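Local coordinates for protein 4-hydroxybenzoyl-CoA thioesterase (Pseudomonas sp. CBS3, PDB 1LO7) that hydrolyses 4-hydroxybenzoyl-CoA to 4-hydroxybenzoate and coenzyme A, the last step in converting 4-chlorobenzoate to 4-hydroxybenzoate, and works as a homotetramer, at residues P25-W30 with Q108-A113. Residues are numbered along the deposited sequence; the frame is centred on the assembly and turned at random.
Sequences PNYHRW and QLVMRA
Tyr-27 reaches from the first turn of helix 25-41 to strand 107-123 and lays one face of its ring against Met-111. The methionine CG sits above the rim of that face, 3.7 Å from Tyr-27 CD1, and makes a CH-pi contact with the ring centroid only 25° off the normal. Met-111 SD stands more obliquely, 5.0 Å from the same centroid, in a Met-aromatic contact. Because the methionine chain bends at both chi2 and chi3, its methyl turns back along the tyrosine, and CE ends 4.0 Å from Tyr-27 CB; the two side chains lie alongside each other, the methionine running from over the ring toward the root of the tyrosine. At the far end of the ring, Val-110 crosses the tyrosine nearly at right angles. Its CG1, anti to the backbone N (chi1 172°), comes within 3.5 Å of Tyr-27 OH. Although consecutive in the strand, Val-110 and Met-111 both turn toward the helix segment, consistent with the classic beta bulge in which both face Val-98 of strand 91-101. The contact belongs to the hot dog fold, where the antiparallel sheet wraps around the long helix. No hydrogen bond links the two segments, and the three touching side chains are buried. Leu-31 of the helix and Phe-68 of strand 56-68 also pack on Met-111, while Tyr-27 touches the bound 4-hydroxyphenacyl coenzyme A.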
loop_
_atom_site.group_PDB
_atom_site.type_symbol
_atom_site.label_atom_id
_atom_site.label_comp_id
_atom_site.label_asym_id
_atom_site.label_seq_id
_atom_site.Cartn_x
_atom_site.Cartn_y
_atom_site.Cartn_z
ATOM N N PRO A 25 -4.459 -7.030 3.637
ATOM C CA PRO A 25 -3.413 -7.081 2.634
ATOM C C PRO A 25 -2.050 -6.740 3.229
ATOM O O PRO A 25 -1.007 -7.176 2.732
ATOM C CB PRO A 25 -3.859 -6.186 1.515
ATOM C CG PRO A 25 -5.380 -6.122 1.679
ATOM C CD PRO A 25 -5.649 -6.251 3.170
ATOM N N ASN A 26 -2.051 -5.988 4.325
ATOM C CA ASN A 26 -0.806 -5.644 5.013
ATOM C C ASN A 26 -0.069 -6.882 5.504
ATOM O O ASN A 26 1.173 -6.935 5.462
ATOM C CB ASN A 26 -0.978 -4.578 6.118
ATOM C CG ASN A 26 -1.386 -3.268 5.477
ATOM O OD1 ASN A 26 -0.792 -2.886 4.470
ATOM N ND2 ASN A 26 -2.414 -2.595 5.987
ATOM N N TYR A 27 -0.815 -7.905 5.992
ATOM C CA TYR A 27 -0.144 -9.116 6.413
ATOM C C TYR A 27 0.634 -9.719 5.228
ATOM O O TYR A 27 1.756 -10.173 5.354
ATOM C CB TYR A 27 -1.111 -10.201 6.924
ATOM C CG TYR A 27 -1.712 -9.851 8.270
ATOM C CD1 TYR A 27 -0.907 -9.855 9.409
ATOM C CD2 TYR A 27 -3.060 -9.534 8.412
ATOM C CE1 TYR A 27 -1.450 -9.554 10.659
ATOM C CE2 TYR A 27 -3.619 -9.226 9.653
ATOM C CZ TYR A 27 -2.800 -9.235 10.778
ATOM O OH TYR A 27 -3.315 -8.907 12.014
ATOM N N HIS A 28 0.043 -9.707 4.033
ATOM C CA HIS A 28 0.755 -10.263 2.892
ATOM C C HIS A 28 2.022 -9.452 2.588
ATOM O O HIS A 28 3.022 -10.002 2.180
ATOM C CB HIS A 28 -0.191 -10.348 1.663
ATOM C CG HIS A 28 -1.291 -11.316 1.943
ATOM N ND1 HIS A 28 -1.050 -12.710 1.984
ATOM C CD2 HIS A 28 -2.622 -11.091 2.205
ATOM C CE1 HIS A 28 -2.241 -13.294 2.264
ATOM N NE2 HIS A 28 -3.195 -12.345 2.394
ATOM N N ARG A 29 1.985 -8.109 2.797
ATOM C CA ARG A 29 3.183 -7.300 2.567
ATOM C C ARG A 29 4.233 -7.817 3.536
ATOM O O ARG A 29 5.373 -8.017 3.153
ATOM C CB ARG A 29 2.941 -5.820 2.968
ATOM C CG ARG A 29 2.166 -4.995 1.969
ATOM C CD ARG A 29 2.599 -3.521 2.018
ATOM N NE ARG A 29 2.268 -2.915 3.291
ATOM C CZ ARG A 29 3.129 -2.641 4.266
ATOM N NH1 ARG A 29 4.404 -2.898 4.120
ATOM N NH2 ARG A 29 2.702 -2.078 5.423
ATOM N N TRP A 30 3.832 -8.039 4.776
ATOM C CA TRP A 30 4.803 -8.498 5.760
ATOM C C TRP A 30 5.312 -9.928 5.485
ATOM O O TRP A 30 6.524 -10.247 5.721
ATOM C CB TRP A 30 4.281 -8.323 7.194
ATOM C CG TRP A 30 3.932 -6.901 7.476
ATOM C CD1 TRP A 30 4.586 -5.792 7.028
ATOM C CD2 TRP A 30 2.835 -6.449 8.262
ATOM N NE1 TRP A 30 3.948 -4.655 7.495
ATOM C CE2 TRP A 30 2.856 -5.044 8.241
ATOM C CE3 TRP A 30 1.804 -7.109 8.944
ATOM C CZ2 TRP A 30 1.880 -4.321 8.922
ATOM C CZ3 TRP A 30 0.860 -6.386 9.617
ATOM C CH2 TRP A 30 0.891 -4.997 9.597
ATOM N N GLN A 108 0.366 -15.000 21.696
ATOM C CA GLN A 108 -0.842 -15.319 20.943
ATOM C C GLN A 108 -0.619 -15.485 19.430
ATOM O O GLN A 108 0.010 -14.644 18.798
ATOM C CB GLN A 108 -1.904 -14.238 21.153
ATOM C CG GLN A 108 -2.063 -13.859 22.632
ATOM C CD GLN A 108 -3.079 -12.757 22.824
ATOM O OE1 GLN A 108 -3.725 -12.333 21.853
ATOM N NE2 GLN A 108 -3.183 -12.266 24.059
ATOM N N LEU A 109 -1.162 -16.550 18.829
ATOM C CA LEU A 109 -1.011 -16.711 17.392
ATOM C C LEU A 109 -1.968 -15.722 16.760
ATOM O O LEU A 109 -3.129 -15.641 17.166
ATOM C CB LEU A 109 -1.356 -18.172 17.017
ATOM C CG LEU A 109 -1.494 -18.430 15.531
ATOM C CD1 LEU A 109 -0.125 -18.392 14.868
ATOM C CD2 LEU A 109 -2.124 -19.805 15.300
ATOM N N VAL A 110 -1.492 -14.926 15.798
ATOM C CA VAL A 110 -2.305 -13.917 15.112
ATOM C C VAL A 110 -2.775 -14.411 13.752
ATOM O O VAL A 110 -3.962 -14.361 13.394
ATOM C CB VAL A 110 -1.575 -12.550 14.985
ATOM C CG1 VAL A 110 -2.365 -11.611 14.093
ATOM C CG2 VAL A 110 -1.438 -11.894 16.350
ATOM N N MET A 111 -1.809 -14.893 12.964
ATOM C CA MET A 111 -2.155 -15.419 11.657
ATOM C C MET A 111 -1.079 -16.378 11.170
ATOM O O MET A 111 0.032 -16.430 11.715
ATOM C CB MET A 111 -2.529 -14.327 10.613
ATOM C CG MET A 111 -1.375 -13.483 10.122
ATOM S SD MET A 111 -0.519 -14.152 8.680
ATOM C CE MET A 111 -1.674 -14.179 7.283
ATOM N N ARG A 112 -1.419 -17.153 10.161
ATOM C CA ARG A 112 -0.436 -18.088 9.625
ATOM C C ARG A 112 -0.665 -18.253 8.136
ATOM O O ARG A 112 -1.804 -18.131 7.662
ATOM C CB ARG A 112 -0.546 -19.452 10.319
ATOM C CG ARG A 112 0.433 -20.477 9.718
ATOM C CD ARG A 112 0.598 -21.773 10.548
ATOM N NE ARG A 112 1.400 -21.677 11.795
ATOM C CZ ARG A 112 0.988 -21.997 13.046
ATOM N NH1 ARG A 112 -0.231 -22.470 13.309
ATOM N NH2 ARG A 112 1.857 -21.860 14.043
ATOM N N ALA A 113 0.414 -18.526 7.384
ATOM C CA ALA A 113 0.207 -18.734 5.980
ATOM C C ALA A 113 1.248 -19.721 5.433
ATOM O O ALA A 113 2.408 -19.694 5.856
ATOM C CB ALA A 113 0.324 -17.424 5.179
#